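Long-range contacts in gamma-glutamyltransferase 1 Threonine peptidase. MEROPS family T03 (PDB 7D9E), which transfers the gamma-glutamyl group of glutathione and related compounds to amino acids, or to water in hydrolysis: residues N38-S46 against N62-L71; T1-K9 against S86-G94. All coordinates share one frame; numbering follows the deposited sequence.

Contact 1 (N38-S46 against N62-L71); sequences NDEMDDFSS and NAIEPGKRML. With DON (6-diazenyl-5-oxo-L-norleucine), chain D.
The ring of Phe44 slots into a hollow moulded by Asn62-Leu71, whose chain doubles back around it. Over one face lies Met70, with CB 3.5 Å from the ring centroid and only 4° off the normal; CA of Ile64 covers the opposite face, giving two CH-pi contacts. The carbonyl oxygens of Asn62 and Lys68 fill in at its edge, where Lys68 O lies 3.4 Å from Phe44 CZ. The type II turn Glu65-Lys68 closes the far end of the loop; Lys68 NZ reaches back to Ala63 O and forms a salt bridge with Glu65 OE2. Met70 is itself a bump: with chi1 at 67°, CG sits between backbone N and carbonyl carbon, and the bent chain sets SD against Glu40 CG, in one of two modelled Glu40 conformers, while CE packs on Phe44 CE2 and SD makes an oblique Met-aromatic contact with the ring. Such loop-on-loop packing backs the gamma-glutamyl pocket of this Ntn-hydrolase fold: on the 3-10 turn 40-43, Asp43 OD2 accepts from DON N at 2.6 Å, as does Glu40 OE2 in that same conformer, and both carboxylates also meet Arg94 of the partner chain. Asn62 fastens the end of that turn, its ND2 giving an in-plane bond to a lone pair of Asp43 O (2.9 Å) while its OD1 receives Leu71 N. Ser45 N donates to Asn62 O, and one water joins Ser45 O to Ile64 N.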
loop_
_atom_site.group_PDB
_atom_site.type_symbol
_atom_site.label_atom_id
_atom_site.label_comp_id
_atom_site.label_asym_id
_atom_site.label_seq_id
_atom_site.Cartn_x
_atom_site.Cartn_y
_atom_site.Cartn_z
ATOM N N ASN B 38 -10.290 2.268 -9.745
ATOM C CA ASN B 38 -9.089 2.928 -9.274
ATOM C C ASN B 38 -8.690 4.132 -10.134
ATOM O O ASN B 38 -9.139 4.316 -11.273
ATOM C CB ASN B 38 -7.922 1.939 -9.318
ATOM C CG ASN B 38 -7.539 1.586 -10.736
ATOM O OD1 ASN B 38 -6.719 2.273 -11.349
ATOM N ND2 ASN B 38 -8.141 0.522 -11.281
ATOM N N ASP B 39 -7.819 4.974 -9.550
ATOM C CA ASP B 39 -7.084 5.987 -10.321
ATOM C C ASP B 39 -5.583 5.739 -10.239
ATOM O O ASP B 39 -4.800 6.678 -10.032
ATOM C CB ASP B 39 -7.472 7.442 -9.985
ATOM C CG ASP B 39 -7.306 7.844 -8.504
ATOM O OD1 ASP B 39 -6.869 7.020 -7.705
ATOM O OD2 ASP B 39 -7.690 9.006 -8.171
ATOM N N GLU B 40 -5.175 4.483 -10.425
ATOM C CA GLU B 40 -3.774 4.113 -10.255
ATOM C C GLU B 40 -2.876 4.682 -11.342
ATOM O O GLU B 40 -1.654 4.729 -11.153
ATOM C CB GLU B 40 -3.638 2.597 -10.240
ATOM C CG GLU B 40 -2.679 2.059 -9.228
ATOM C CD GLU B 40 -3.221 2.137 -7.821
ATOM O OE1 GLU B 40 -4.250 1.468 -7.516
ATOM O OE2 GLU B 40 -2.593 2.831 -6.992
ATOM N N MET B 41 -3.446 5.111 -12.466
ATOM C CA MET B 41 -2.615 5.624 -13.552
ATOM C C MET B 41 -1.754 6.798 -13.092
ATOM O O MET B 41 -0.695 7.061 -13.678
ATOM C CB MET B 41 -3.491 6.025 -14.793
ATOM C CG MET B 41 -4.172 4.748 -15.363
ATOM S SD MET B 41 -2.942 3.623 -16.226
ATOM C CE MET B 41 -2.496 4.748 -17.572
ATOM N N ASP B 42 -2.165 7.504 -12.038
ATOM C CA ASP B 42 -1.386 8.645 -11.575
ATOM C C ASP B 42 -0.056 8.235 -10.951
ATOM O O ASP B 42 0.802 9.092 -10.714
ATOM C CB ASP B 42 -2.180 9.486 -10.574
ATOM C CG ASP B 42 -1.476 10.789 -10.245
ATOM O OD1 ASP B 42 -1.344 11.629 -11.160
ATOM O OD2 ASP B 42 -1.073 11.006 -9.077
ATOM N N ASP B 43 0.140 6.958 -10.669
ATOM C CA ASP B 43 1.417 6.497 -10.151
ATOM C C ASP B 43 2.487 6.362 -11.235
ATOM O O ASP B 43 3.668 6.225 -10.893
ATOM C CB ASP B 43 1.202 5.178 -9.436
ATOM C CG ASP B 43 0.728 5.354 -7.998
ATOM O OD1 ASP B 43 0.632 6.516 -7.494
ATOM O OD2 ASP B 43 0.406 4.334 -7.363
ATOM N N PHE B 44 2.118 6.373 -12.511
ATOM C CA PHE B 44 3.133 6.511 -13.541
ATOM C C PHE B 44 3.696 7.933 -13.510
ATOM O O PHE B 44 3.078 8.860 -12.972
ATOM C CB PHE B 44 2.540 6.318 -14.932
ATOM C CG PHE B 44 2.270 4.887 -15.327
ATOM C CD1 PHE B 44 3.285 3.971 -15.448
ATOM C CD2 PHE B 44 0.964 4.491 -15.620
ATOM C CE1 PHE B 44 3.022 2.654 -15.862
ATOM C CE2 PHE B 44 0.699 3.182 -16.034
ATOM C CZ PHE B 44 1.725 2.277 -16.156
ATOM N N SER B 45 4.862 8.119 -14.113
ATOM C CA SER B 45 5.322 9.458 -14.462
ATOM C C SER B 45 4.541 9.934 -15.689
ATOM O O SER B 45 4.587 9.294 -16.743
ATOM C CB SER B 45 6.821 9.435 -14.749
ATOM O OG SER B 45 7.289 10.734 -15.070
ATOM N N SER B 46 3.805 11.044 -15.548
ATOM C CA SER B 46 3.040 11.594 -16.664
ATOM C C SER B 46 3.900 12.453 -17.576
ATOM O O SER B 46 3.547 12.661 -18.742
ATOM C CB SER B 46 1.900 12.474 -16.135
ATOM O OG SER B 46 0.984 11.739 -15.344
ATOM N N ASN B 62 9.519 4.578 -15.305
ATOM C CA ASN B 62 8.139 4.550 -14.846
ATOM C C ASN B 62 7.206 5.351 -15.742
ATOM O O ASN B 62 6.145 5.778 -15.278
ATOM C CB ASN B 62 8.075 5.033 -13.388
ATOM C CG ASN B 62 6.718 4.819 -12.758
ATOM O OD1 ASN B 62 6.068 3.792 -12.949
ATOM N ND2 ASN B 62 6.276 5.806 -11.974
ATOM N N ALA B 63 7.577 5.536 -17.014
ATOM C CA ALA B 63 6.695 6.152 -17.994
ATOM C C ALA B 63 5.534 5.224 -18.331
ATOM O O ALA B 63 5.625 3.994 -18.190
ATOM C CB ALA B 63 7.471 6.428 -19.285
ATOM N N ILE B 64 4.437 5.825 -18.814
ATOM C CA ILE B 64 3.269 5.051 -19.219
ATOM C C ILE B 64 3.609 4.197 -20.434
ATOM O O ILE B 64 4.142 4.691 -21.440
ATOM C CB ILE B 64 2.082 5.985 -19.523
ATOM C CG1 ILE B 64 1.761 6.855 -18.308
ATOM C CG2 ILE B 64 0.866 5.184 -19.986
ATOM C CD1 ILE B 64 0.802 8.017 -18.610
ATOM N N GLU B 65 3.251 2.909 -20.369
ATOM C CA GLU B 65 3.332 2.019 -21.530
ATOM C C GLU B 65 2.158 1.058 -21.409
ATOM O O GLU B 65 1.820 0.649 -20.280
ATOM C CB GLU B 65 4.647 1.217 -21.539
ATOM C CG GLU B 65 5.929 2.067 -21.626
ATOM C CD GLU B 65 7.208 1.221 -21.663
ATOM O OE1 GLU B 65 7.446 0.574 -22.707
ATOM O OE2 GLU B 65 7.989 1.231 -20.679
ATOM N N PRO B 66 1.539 0.653 -22.514
ATOM C CA PRO B 66 0.450 -0.325 -22.409
ATOM C C PRO B 66 0.927 -1.630 -21.779
ATOM O O PRO B 66 2.033 -2.108 -22.049
ATOM C CB PRO B 66 -0.009 -0.501 -23.858
ATOM C CG PRO B 66 1.078 0.045 -24.677
ATOM C CD PRO B 66 1.784 1.081 -23.898
ATOM N N GLY B 67 0.083 -2.192 -20.901
ATOM C CA GLY B 67 0.359 -3.440 -20.214
ATOM C C GLY B 67 1.343 -3.354 -19.063
ATOM O O GLY B 67 1.663 -4.392 -18.452
ATOM N N LYS B 68 1.812 -2.165 -18.733
ATOM C CA LYS B 68 2.823 -1.940 -17.712
ATOM C C LYS B 68 2.192 -1.684 -16.350
ATOM O O LYS B 68 1.143 -1.045 -16.235
ATOM C CB LYS B 68 3.645 -0.712 -18.125
ATOM C CG LYS B 68 4.962 -0.498 -17.384
ATOM C CD LYS B 68 5.703 0.679 -18.045
ATOM C CE LYS B 68 6.990 1.069 -17.343
ATOM N NZ LYS B 68 7.667 2.211 -18.052
ATOM N N ARG B 69 2.869 -2.169 -15.314
ATOM C CA ARG B 69 2.505 -1.880 -13.942
ATOM C C ARG B 69 3.184 -0.590 -13.519
ATOM O O ARG B 69 4.378 -0.390 -13.764
ATOM C CB ARG B 69 2.911 -3.024 -13.018
ATOM C CG ARG B 69 2.080 -4.257 -13.258
ATOM C CD ARG B 69 2.768 -5.507 -12.749
ATOM N NE ARG B 69 1.820 -6.494 -12.241
ATOM C CZ ARG B 69 1.172 -7.374 -13.002
ATOM N NH1 ARG B 69 1.340 -7.391 -14.312
ATOM N NH2 ARG B 69 0.351 -8.237 -12.432
ATOM N N MET B 70 2.414 0.290 -12.923
ATOM C CA MET B 70 2.925 1.544 -12.396
ATOM C C MET B 70 3.636 1.356 -11.071
ATOM O O MET B 70 3.237 0.543 -10.233
ATOM C CB MET B 70 1.770 2.555 -12.437
ATOM C CG MET B 70 0.557 2.363 -11.539
ATOM S SD MET B 70 -0.482 0.925 -12.000
ATOM C CE MET B 70 -1.198 1.367 -13.574
ATOM N N LEU B 71 4.766 2.046 -10.928
ATOM C CA LEU B 71 5.570 1.939 -9.711
ATOM C C LEU B 71 4.727 2.241 -8.480
ATOM O O LEU B 71 3.926 3.168 -8.468
ATOM C CB LEU B 71 6.743 2.918 -9.776
ATOM C CG LEU B 71 7.795 2.791 -8.664
ATOM C CD1 LEU B 71 8.563 1.500 -8.804
ATOM C CD2 LEU B 71 8.742 3.967 -8.692
HETATM O O DON D . 0.705 2.262 -4.957
HETATM C C DON D . 1.055 3.380 -4.298
HETATM O OXT DON D . 2.202 3.490 -3.876
HETATM C CA DON D . -0.130 4.302 -4.079
HETATM N N DON D . -1.030 4.288 -5.212
HETATM C CB DON D . -0.667 3.833 -2.710
HETATM C C1E DON D . -1.969 4.486 -2.360
HETATM C C1D DON D . -2.261 4.182 -0.914
HETATM O O1J DON D . -1.519 3.462 -0.227
HETATM O O HOH W 1 4.429 8.700 -19.365
#

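Contact 2 (T1-K9 against S86-G94); sequences TTHFSIVDK and SLVLGTPGG. With DON (6-diazenyl-5-oxo-L-norleucine), chain D.
Thr1 and Pro92 meet where the nucleophile comes up against the glycine-rich loop: Pro92 CB lies 3.2 Å from Thr1 O and 3.6 Å from Thr1 CB. The side-chain oxygen OG1 of this N-terminal threonine, characteristic of Ntn hydrolases, is bonded covalently to C1D of DON. With chi1 at -51°, OG1 stands beside the threonine's own amino group and CG2 lies against Pro92 CA. Gly93 and Gly94 follow, lining the pocket beside the bound group; the backbone at Gly93 takes a conformation that a side chain would not tolerate. One step outward, His3 lays a ring face over Gly90, which has no side chain to obstruct it. NE2 donates to Ser5 OG at 3.0 Å, a bent bond (137°) close to the ring plane, and ND1 is paired with Thr17 OG1; Ser5 OG is also bonded to Gln168 O. Replacing His3 by an alanine would probably open a gap over Gly90 and leave Thr17 OG1 without its imidazole partner and Ser5 OG with one bond fewer. Farther along, Val7 CG2 packs on Val88 CG2 at 3.6 Å, and Ser5 rests against Val88 CG1. Strands 2-7 and 86-90 run antiparallel at 167°, 6.5 Å apart, but belong to different sheets and meet through side chains of one strand against side chains and backbone of the other. Strand 2-7 pairs with 13-19 and, through Ser5 to Val7, with a strand of the partner chain, while the far side of 84-90 is backed by helix 97-109.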
loop_
_atom_site.group_PDB
_atom_site.type_symbol
_atom_site.label_atom_id
_atom_site.label_comp_id
_atom_site.label_asym_id
_atom_site.label_seq_id
_atom_site.Cartn_x
_atom_site.Cartn_y
_atom_site.Cartn_z
ATOM N N THR B 1 -5.252 3.400 -0.230
ATOM C CA THR B 1 -4.643 2.186 0.279
ATOM C C THR B 1 -5.171 1.791 1.656
ATOM O O THR B 1 -5.520 2.643 2.488
ATOM C CB THR B 1 -3.108 2.346 0.403
ATOM O OG1 THR B 1 -2.537 2.837 -0.828
ATOM C CG2 THR B 1 -2.442 1.050 0.805
ATOM N N THR B 2 -5.224 0.485 1.892
ATOM C CA THR B 2 -5.352 -0.044 3.247
ATOM C C THR B 2 -4.524 -1.316 3.326
ATOM O O THR B 2 -4.082 -1.855 2.310
ATOM C CB THR B 2 -6.811 -0.260 3.643
ATOM O OG1 THR B 2 -6.889 -0.491 5.045
ATOM C CG2 THR B 2 -7.461 -1.426 2.910
ATOM N N HIS B 3 -4.292 -1.773 4.550
ATOM C CA HIS B 3 -3.456 -2.922 4.793
ATOM C C HIS B 3 -4.099 -3.777 5.874
ATOM O O HIS B 3 -4.638 -3.252 6.849
ATOM C CB HIS B 3 -2.055 -2.485 5.304
ATOM C CG HIS B 3 -1.156 -3.645 5.540
ATOM N ND1 HIS B 3 -0.472 -4.267 4.520
ATOM C CD2 HIS B 3 -0.883 -4.347 6.666
ATOM C CE1 HIS B 3 0.167 -5.318 5.001
ATOM N NE2 HIS B 3 -0.062 -5.382 6.306
ATOM N N PHE B 4 -3.952 -5.096 5.756
ATOM C CA PHE B 4 -4.261 -5.992 6.867
ATOM C C PHE B 4 -3.195 -7.072 6.969
ATOM O O PHE B 4 -2.507 -7.413 5.995
ATOM C CB PHE B 4 -5.676 -6.590 6.769
ATOM C CG PHE B 4 -5.933 -7.435 5.561
ATOM C CD1 PHE B 4 -5.593 -8.786 5.541
ATOM C CD2 PHE B 4 -6.560 -6.907 4.458
ATOM C CE1 PHE B 4 -5.860 -9.572 4.452
ATOM C CE2 PHE B 4 -6.818 -7.693 3.344
ATOM C CZ PHE B 4 -6.471 -9.013 3.344
ATOM N N SER B 5 -3.072 -7.604 8.193
ATOM C CA SER B 5 -2.080 -8.614 8.555
ATOM C C SER B 5 -2.792 -9.758 9.253
ATOM O O SER B 5 -3.649 -9.520 10.120
ATOM C CB SER B 5 -1.063 -7.985 9.508
ATOM O OG SER B 5 -0.278 -6.993 8.830
ATOM N N ILE B 6 -2.428 -11.002 8.898
ATOM C CA ILE B 6 -3.036 -12.194 9.479
ATOM C C ILE B 6 -1.953 -13.230 9.740
ATOM O O ILE B 6 -1.049 -13.425 8.923
ATOM C CB ILE B 6 -4.127 -12.800 8.574
ATOM C CG1 ILE B 6 -5.280 -11.796 8.388
ATOM C CG2 ILE B 6 -4.672 -14.078 9.130
ATOM C CD1 ILE B 6 -6.202 -12.118 7.232
ATOM N N VAL B 7 -2.062 -13.904 10.876
ATOM C CA VAL B 7 -1.242 -15.066 11.200
ATOM C C VAL B 7 -2.195 -16.154 11.678
ATOM O O VAL B 7 -3.083 -15.881 12.491
ATOM C CB VAL B 7 -0.194 -14.754 12.287
ATOM C CG1 VAL B 7 0.612 -16.006 12.654
ATOM C CG2 VAL B 7 0.741 -13.656 11.810
ATOM N N ASP B 8 -2.013 -17.390 11.198
ATOM C CA ASP B 8 -2.828 -18.501 11.669
ATOM C C ASP B 8 -2.041 -19.326 12.684
ATOM O O ASP B 8 -0.848 -19.112 12.893
ATOM C CB ASP B 8 -3.395 -19.322 10.500
ATOM C CG ASP B 8 -2.350 -20.156 9.766
ATOM O OD1 ASP B 8 -1.307 -20.516 10.340
ATOM O OD2 ASP B 8 -2.585 -20.436 8.576
ATOM N N LYS B 9 -2.740 -20.252 13.347
ATOM C CA LYS B 9 -2.141 -21.001 14.441
ATOM C C LYS B 9 -1.053 -21.958 13.975
ATOM O O LYS B 9 -0.338 -22.514 14.816
ATOM C CB LYS B 9 -3.217 -21.762 15.223
ATOM C CG LYS B 9 -4.003 -22.789 14.417
ATOM C CD LYS B 9 -5.074 -23.452 15.282
ATOM N N SER B 86 7.993 -13.555 12.944
ATOM C CA SER B 86 8.153 -12.743 14.140
ATOM C C SER B 86 7.368 -11.443 14.078
ATOM O O SER B 86 6.941 -10.966 15.130
ATOM C CB SER B 86 9.629 -12.423 14.379
ATOM O OG SER B 86 10.205 -11.793 13.257
ATOM N N LEU B 87 7.156 -10.862 12.893
ATOM C CA LEU B 87 6.428 -9.605 12.804
ATOM C C LEU B 87 5.783 -9.508 11.438
ATOM O O LEU B 87 6.435 -9.787 10.432
ATOM C CB LEU B 87 7.378 -8.419 13.022
ATOM C CG LEU B 87 6.715 -7.038 13.149
ATOM C CD1 LEU B 87 5.934 -6.954 14.451
ATOM C CD2 LEU B 87 7.769 -5.936 13.061
ATOM N N VAL B 88 4.513 -9.120 11.402
ATOM C CA VAL B 88 3.784 -8.925 10.154
ATOM C C VAL B 88 3.262 -7.505 10.185
ATOM O O VAL B 88 2.665 -7.097 11.186
ATOM C CB VAL B 88 2.616 -9.916 10.026
ATOM C CG1 VAL B 88 1.987 -9.810 8.644
ATOM C CG2 VAL B 88 3.098 -11.348 10.261
ATOM N N LEU B 89 3.528 -6.741 9.127
ATOM C CA LEU B 89 3.121 -5.349 9.157
ATOM C C LEU B 89 3.015 -4.760 7.759
ATOM O O LEU B 89 3.601 -5.251 6.799
ATOM C CB LEU B 89 4.044 -4.481 10.025
ATOM C CG LEU B 89 5.414 -4.070 9.475
ATOM C CD1 LEU B 89 6.060 -3.027 10.396
ATOM C CD2 LEU B 89 6.356 -5.238 9.325
ATOM N N GLY B 90 2.263 -3.668 7.692
ATOM C CA GLY B 90 2.132 -2.894 6.471
ATOM C C GLY B 90 1.255 -1.702 6.760
ATOM O O GLY B 90 0.719 -1.551 7.867
ATOM N N THR B 91 1.108 -0.844 5.763
ATOM C CA THR B 91 0.417 0.418 5.987
ATOM C C THR B 91 0.051 1.063 4.650
ATOM O O THR B 91 0.746 0.860 3.649
ATOM C CB THR B 91 1.299 1.385 6.802
ATOM O OG1 THR B 91 0.611 2.612 7.037
ATOM C CG2 THR B 91 2.616 1.698 6.100
ATOM N N PRO B 92 -0.980 1.911 4.660
ATOM C CA PRO B 92 -1.197 2.890 3.589
ATOM C C PRO B 92 -0.280 4.093 3.771
ATOM O O PRO B 92 0.476 4.198 4.737
ATOM C CB PRO B 92 -2.642 3.314 3.811
ATOM C CG PRO B 92 -2.855 3.182 5.316
ATOM C CD PRO B 92 -2.074 1.951 5.658
ATOM N N GLY B 93 -0.408 5.048 2.847
ATOM C CA GLY B 93 0.250 6.329 2.981
ATOM C C GLY B 93 1.028 6.792 1.763
ATOM O O GLY B 93 1.874 7.685 1.897
ATOM N N GLY B 94 0.782 6.188 0.602
ATOM C CA GLY B 94 1.473 6.589 -0.617
ATOM C C GLY B 94 2.975 6.543 -0.452
ATOM O O GLY B 94 3.547 5.540 -0.009
HETATM O O DON D . 0.705 2.262 -4.957
HETATM C C DON D . 1.055 3.380 -4.298
HETATM O OXT DON D . 2.202 3.490 -3.876
HETATM C CA DON D . -0.130 4.302 -4.079
HETATM N N DON D . -1.030 4.288 -5.212
HETATM C CB DON D . -0.667 3.833 -2.710
HETATM C C1E DON D . -1.969 4.486 -2.360
HETATM C C1D DON D . -2.261 4.182 -0.914
HETATM O O1J DON D . -1.519 3.462 -0.227
#

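In the fold
The two contacts approach DON from different parts of the chain. Contact 2 joins the N-terminal strand 2-7 to strand 84-90 and the loop after it; contact 1 falls between them in sequence, both of its segments belonging to the long excursion that connects strand 13-19 to strand 77-81. Their centres are 24 Å apart, yet their nearest atoms come within about 6 Å without touching, and the inhibitor spans that interval. Contact 1 contributes the acidic end that receives its amino group, contact 2 the nucleophile and the loop beside the reacting carbon. The pocket thus illustrates how one site can be assembled from a strand-built core and an irregular loop.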